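Local atomic coordinates of DNA translocase coupling protein (Clostridium perfringens, PDB entry 6O1W), a protein that probably binds ATP and DNA as the coupling protein of plasmid conjugation, a membrane-associated DNA translocase of the FtsK/SpoIIIE family. Residues 102-114 and 118-130. Residues are numbered along the deposited sequence; the frame is centred on the assembly and turned at random.
Sequences DKYIEEQEGVVVV and FSGNIKIDLNKSP. With BGC (beta-D-glucopyranose), chain C.
Val-112 and Ile-124 form the hydrogen-bonded pair on which this antiparallel contact is built. Val-112 N donates to Ile-124 O at 2.8 Å, nearly straight at 172°, and Val-112 O accepts from Ile-124 N in return. The N-H and C=O of both residues are thus satisfied across the pair. On one side the series continues with Val-114 N bonded to Ile-122 O (3.0 Å); on the other Leu-126 N reaches Gly-110 O (2.8 Å). Three carbonyl oxygens also receive weaker CA-H...O contacts: Ile-124 O from Val-111 CA, Val-112 O from Lys-123 CA and Ile-122 O from Val-113 CA.

The two faces differ. On the buried one, the gamma methyls of Val-114 divide between two isoleucines: CG2 presses tightly on Ile-122 CG2 at 3.4 Å, while CG1, turned anti to the carbonyl carbon (chi1 -66°), meets Ile-124 CD1. Phe-329 touches both isoleucines. On the other face the extended chain of Lys-123 runs alongside Val-113, and its NZ forms a salt bridge with Glu-106 OE1 at 3.6 Å, the two side chains crossing at roughly a right angle.

At the end of the strand, Asp-125 shapes the turn that follows: OD1 accepts from Asn-127 N (2.9 Å) in an Asx turn, and its carbonyl O accepts from both Lys-128 N and Ser-129 N. The side chain of Gln-156 serves the other segment: OE1 accepts from Gly-110 N and NE2 donates to Val-111 O. Asn-121, Ile-122 and Lys-123 border a bound glucose. The whole is a beta hairpin, strands 111-116 and 121-125, at the margin of the mixed sheet of a P-loop ATPase domain.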
loop_
_atom_site.group_PDB
_atom_site.type_symbol
_atom_site.label_atom_id
_atom_site.label_comp_id
_atom_site.label_asym_id
_atom_site.label_seq_id
_atom_site.Cartn_x
_atom_site.Cartn_y
_atom_site.Cartn_z
ATOM N N ASP A 102 -17.609 -4.886 8.099
ATOM C CA ASP A 102 -17.900 -3.617 8.775
ATOM C C ASP A 102 -17.503 -3.598 10.275
ATOM O O ASP A 102 -17.408 -2.515 10.857
ATOM C CB ASP A 102 -19.377 -3.198 8.557
ATOM C CG ASP A 102 -19.625 -2.319 7.314
ATOM O OD1 ASP A 102 -18.695 -2.166 6.486
ATOM O OD2 ASP A 102 -20.740 -1.783 7.180
ATOM N N LYS A 103 -17.176 -4.775 10.862
ATOM C CA LYS A 103 -16.732 -4.899 12.258
ATOM C C LYS A 103 -15.362 -4.234 12.501
ATOM O O LYS A 103 -15.054 -3.875 13.648
ATOM C CB LYS A 103 -16.706 -6.377 12.701
ATOM C CG LYS A 103 -15.533 -7.196 12.159
ATOM C CD LYS A 103 -15.502 -8.610 12.731
ATOM C CE LYS A 103 -14.406 -9.436 12.104
ATOM N NZ LYS A 103 -14.196 -10.718 12.834
ATOM N N TYR A 104 -14.548 -4.081 11.423
ATOM C CA TYR A 104 -13.230 -3.455 11.467
ATOM C C TYR A 104 -13.278 -1.921 11.538
ATOM O O TYR A 104 -12.278 -1.314 11.917
ATOM C CB TYR A 104 -12.350 -3.917 10.293
ATOM C CG TYR A 104 -12.112 -5.412 10.242
ATOM C CD1 TYR A 104 -11.306 -6.043 11.184
ATOM C CD2 TYR A 104 -12.608 -6.180 9.193
ATOM C CE1 TYR A 104 -11.058 -7.414 11.122
ATOM C CE2 TYR A 104 -12.376 -7.549 9.125
ATOM C CZ TYR A 104 -11.606 -8.165 10.096
ATOM O OH TYR A 104 -11.347 -9.507 10.010
ATOM N N ILE A 105 -14.424 -1.300 11.191
ATOM C CA ILE A 105 -14.588 0.153 11.215
ATOM C C ILE A 105 -14.284 0.695 12.605
ATOM O O ILE A 105 -14.887 0.252 13.586
ATOM C CB ILE A 105 -15.973 0.618 10.677
ATOM C CG1 ILE A 105 -16.069 0.387 9.169
ATOM C CG2 ILE A 105 -16.234 2.102 11.008
ATOM C CD1 ILE A 105 -17.397 0.547 8.595
ATOM N N GLU A 106 -13.327 1.635 12.674
ATOM C CA GLU A 106 -12.874 2.276 13.909
ATOM C C GLU A 106 -13.841 3.325 14.369
ATOM O O GLU A 106 -14.445 4.036 13.557
ATOM C CB GLU A 106 -11.494 2.916 13.724
ATOM C CG GLU A 106 -10.394 1.921 13.394
ATOM C CD GLU A 106 -10.012 0.943 14.489
ATOM O OE1 GLU A 106 -9.688 1.399 15.606
ATOM O OE2 GLU A 106 -10.017 -0.281 14.223
ATOM N N GLU A 107 -13.938 3.454 15.692
ATOM C CA GLU A 107 -14.785 4.414 16.399
ATOM C C GLU A 107 -14.167 5.798 16.297
ATOM O O GLU A 107 -14.878 6.793 16.087
ATOM C CB GLU A 107 -14.988 3.965 17.871
ATOM C CG GLU A 107 -13.711 3.638 18.656
ATOM C CD GLU A 107 -13.139 2.224 18.623
ATOM O OE1 GLU A 107 -13.360 1.494 17.628
ATOM O OE2 GLU A 107 -12.445 1.854 19.599
ATOM N N GLN A 108 -12.824 5.849 16.351
ATOM C CA GLN A 108 -12.059 7.076 16.252
ATOM C C GLN A 108 -12.088 7.627 14.815
ATOM O O GLN A 108 -11.619 6.971 13.880
ATOM C CB GLN A 108 -10.627 6.835 16.732
ATOM C CG GLN A 108 -9.917 8.098 17.215
ATOM C CD GLN A 108 -8.485 7.811 17.569
ATOM O OE1 GLN A 108 -8.167 6.839 18.258
ATOM N NE2 GLN A 108 -7.585 8.650 17.097
ATOM N N GLU A 109 -12.671 8.825 14.651
ATOM C CA GLU A 109 -12.794 9.524 13.371
ATOM C C GLU A 109 -11.390 9.731 12.783
ATOM O O GLU A 109 -10.483 10.119 13.512
ATOM C CB GLU A 109 -13.515 10.888 13.597
ATOM C CG GLU A 109 -13.975 11.580 12.325
ATOM C CD GLU A 109 -12.912 12.249 11.464
ATOM O OE1 GLU A 109 -11.930 12.793 12.021
ATOM O OE2 GLU A 109 -13.060 12.214 10.222
ATOM N N GLY A 110 -11.218 9.454 11.498
ATOM C CA GLY A 110 -9.926 9.623 10.832
ATOM C C GLY A 110 -8.992 8.430 10.901
ATOM O O GLY A 110 -7.941 8.433 10.260
ATOM N N VAL A 111 -9.362 7.403 11.663
ATOM C CA VAL A 111 -8.580 6.173 11.797
ATOM C C VAL A 111 -9.198 5.156 10.849
ATOM O O VAL A 111 -10.417 4.902 10.902
ATOM C CB VAL A 111 -8.487 5.613 13.262
ATOM C CG1 VAL A 111 -7.669 4.321 13.312
ATOM C CG2 VAL A 111 -7.863 6.632 14.207
ATOM N N VAL A 112 -8.348 4.579 9.982
ATOM C CA VAL A 112 -8.736 3.545 9.026
ATOM C C VAL A 112 -7.875 2.280 9.204
ATOM O O VAL A 112 -6.749 2.363 9.681
ATOM C CB VAL A 112 -8.760 4.074 7.556
ATOM C CG1 VAL A 112 -9.671 5.307 7.427
ATOM C CG2 VAL A 112 -7.353 4.381 7.034
ATOM N N VAL A 113 -8.425 1.112 8.839
ATOM C CA VAL A 113 -7.743 -0.175 8.903
ATOM C C VAL A 113 -7.544 -0.679 7.455
ATOM O O VAL A 113 -8.501 -0.682 6.680
ATOM C CB VAL A 113 -8.490 -1.203 9.794
ATOM C CG1 VAL A 113 -7.602 -2.404 10.091
ATOM C CG2 VAL A 113 -8.955 -0.563 11.102
ATOM N N VAL A 114 -6.319 -1.113 7.091
ATOM C CA VAL A 114 -6.117 -1.557 5.702
ATOM C C VAL A 114 -5.914 -3.089 5.541
ATOM O O VAL A 114 -5.968 -3.586 4.421
ATOM C CB VAL A 114 -5.014 -0.755 4.976
ATOM C CG1 VAL A 114 -5.449 0.700 4.814
ATOM C CG2 VAL A 114 -3.687 -0.840 5.711
ATOM N N PHE A 118 1.560 -9.525 11.003
ATOM C CA PHE A 118 1.929 -10.642 11.899
ATOM C C PHE A 118 1.343 -10.517 13.305
ATOM O O PHE A 118 0.795 -11.491 13.815
ATOM C CB PHE A 118 3.457 -10.839 11.949
ATOM C CG PHE A 118 4.063 -10.967 10.572
ATOM C CD1 PHE A 118 3.957 -12.153 9.857
ATOM C CD2 PHE A 118 4.667 -9.877 9.957
ATOM C CE1 PHE A 118 4.480 -12.262 8.559
ATOM C CE2 PHE A 118 5.164 -9.977 8.648
ATOM C CZ PHE A 118 5.079 -11.174 7.965
ATOM N N SER A 119 1.454 -9.320 13.914
ATOM C CA SER A 119 0.920 -9.001 15.232
ATOM C C SER A 119 -0.061 -7.851 15.051
ATOM O O SER A 119 0.360 -6.691 14.976
ATOM C CB SER A 119 2.039 -8.577 16.182
ATOM O OG SER A 119 3.033 -9.576 16.329
ATOM N N GLY A 120 -1.342 -8.186 14.914
ATOM C CA GLY A 120 -2.424 -7.211 14.765
ATOM C C GLY A 120 -2.696 -6.705 13.365
ATOM O O GLY A 120 -2.119 -7.185 12.383
ATOM N N ASN A 121 -3.586 -5.709 13.278
ATOM C CA ASN A 121 -3.998 -5.084 12.029
ATOM C C ASN A 121 -3.233 -3.804 11.753
ATOM O O ASN A 121 -2.670 -3.192 12.671
ATOM C CB ASN A 121 -5.496 -4.798 12.049
ATOM C CG ASN A 121 -6.341 -6.045 12.047
ATOM O OD1 ASN A 121 -6.025 -7.062 11.417
ATOM N ND2 ASN A 121 -7.445 -5.992 12.752
ATOM N N ILE A 122 -3.187 -3.409 10.488
ATOM C CA ILE A 122 -2.512 -2.182 10.126
ATOM C C ILE A 122 -3.539 -1.060 10.215
ATOM O O ILE A 122 -4.548 -1.116 9.517
ATOM C CB ILE A 122 -1.879 -2.291 8.706
ATOM C CG1 ILE A 122 -0.806 -3.406 8.640
ATOM C CG2 ILE A 122 -1.352 -0.929 8.216
ATOM C CD1 ILE A 122 0.559 -3.113 9.146
ATOM N N LYS A 123 -3.278 -0.053 11.075
ATOM C CA LYS A 123 -4.153 1.125 11.253
ATOM C C LYS A 123 -3.420 2.370 10.813
ATOM O O LYS A 123 -2.203 2.473 11.004
ATOM C CB LYS A 123 -4.630 1.283 12.710
ATOM C CG LYS A 123 -5.468 0.102 13.215
ATOM C CD LYS A 123 -6.067 0.339 14.577
ATOM C CE LYS A 123 -6.620 -0.948 15.134
ATOM N NZ LYS A 123 -7.053 -0.798 16.549
ATOM N N ILE A 124 -4.139 3.269 10.144
ATOM C CA ILE A 124 -3.616 4.551 9.696
ATOM C C ILE A 124 -4.490 5.628 10.341
ATOM O O ILE A 124 -5.710 5.603 10.169
ATOM C CB ILE A 124 -3.590 4.717 8.146
ATOM C CG1 ILE A 124 -2.797 3.598 7.438
ATOM C CG2 ILE A 124 -3.047 6.101 7.750
ATOM C CD1 ILE A 124 -3.119 3.472 5.929
ATOM N N ASP A 125 -3.867 6.561 11.075
ATOM C CA ASP A 125 -4.544 7.717 11.670
ATOM C C ASP A 125 -4.274 8.903 10.745
ATOM O O ASP A 125 -3.185 9.497 10.760
ATOM C CB ASP A 125 -4.041 8.004 13.091
ATOM C CG ASP A 125 -4.752 9.173 13.774
ATOM O OD1 ASP A 125 -5.467 9.926 13.078
ATOM O OD2 ASP A 125 -4.595 9.330 15.004
ATOM N N LEU A 126 -5.283 9.246 9.933
ATOM C CA LEU A 126 -5.195 10.328 8.963
ATOM C C LEU A 126 -4.900 11.687 9.591
ATOM O O LEU A 126 -4.354 12.532 8.894
ATOM C CB LEU A 126 -6.440 10.372 8.061
ATOM C CG LEU A 126 -6.697 9.117 7.205
ATOM C CD1 LEU A 126 -7.928 9.276 6.446
ATOM C CD2 LEU A 126 -5.560 8.861 6.236
ATOM N N ASN A 127 -5.133 11.869 10.920
ATOM C CA ASN A 127 -4.763 13.122 11.613
ATOM C C ASN A 127 -3.225 13.232 11.810
ATOM O O ASN A 127 -2.715 14.325 12.036
ATOM C CB ASN A 127 -5.504 13.244 12.972
ATOM C CG ASN A 127 -7.009 13.357 12.825
ATOM O OD1 ASN A 127 -7.788 12.591 13.402
ATOM N ND2 ASN A 127 -7.454 14.290 12.018
ATOM N N LYS A 128 -2.497 12.108 11.700
ATOM C CA LYS A 128 -1.033 12.038 11.874
ATOM C C LYS A 128 -0.273 11.849 10.558
ATOM O O LYS A 128 0.764 12.478 10.356
ATOM C CB LYS A 128 -0.683 10.920 12.864
ATOM C CG LYS A 128 -1.164 11.246 14.284
ATOM C CD LYS A 128 -1.183 10.049 15.207
ATOM C CE LYS A 128 -1.551 10.484 16.612
ATOM N NZ LYS A 128 -1.770 9.327 17.522
ATOM N N SER A 129 -0.816 11.016 9.648
ATOM C CA SER A 129 -0.207 10.694 8.346
ATOM C C SER A 129 -1.354 10.872 7.337
ATOM O O SER A 129 -2.188 9.989 7.173
ATOM C CB SER A 129 0.373 9.290 8.389
ATOM O OG SER A 129 -0.643 8.364 8.734
ATOM N N PRO A 130 -1.493 12.113 6.808
ATOM C CA PRO A 130 -2.729 12.475 6.087
ATOM C C PRO A 130 -2.923 11.961 4.666
ATOM O O PRO A 130 -4.060 12.031 4.176
ATOM C CB PRO A 130 -2.704 14.015 6.100
ATOM C CG PRO A 130 -1.249 14.379 6.207
ATOM C CD PRO A 130 -0.619 13.293 7.026
HETATM C C2 BGC C . 2.520 -0.583 12.089
HETATM C C3 BGC C . 1.681 -1.671 12.745
HETATM C C4 BGC C . 0.766 -1.053 13.795
HETATM C C5 BGC C . -0.275 -0.195 13.086
HETATM C C6 BGC C . -0.923 0.857 13.968
HETATM C C1 BGC C . 1.715 0.706 11.885
HETATM O O1 BGC C . 2.138 1.662 12.793
HETATM O O2 BGC C . 3.045 -1.028 10.843
HETATM O O3 BGC C . 2.521 -2.659 13.335
HETATM O O4 BGC C . 0.112 -2.058 14.569
HETATM O O5 BGC C . 0.292 0.467 11.935
HETATM O O6 BGC C . -0.089 1.980 14.243
#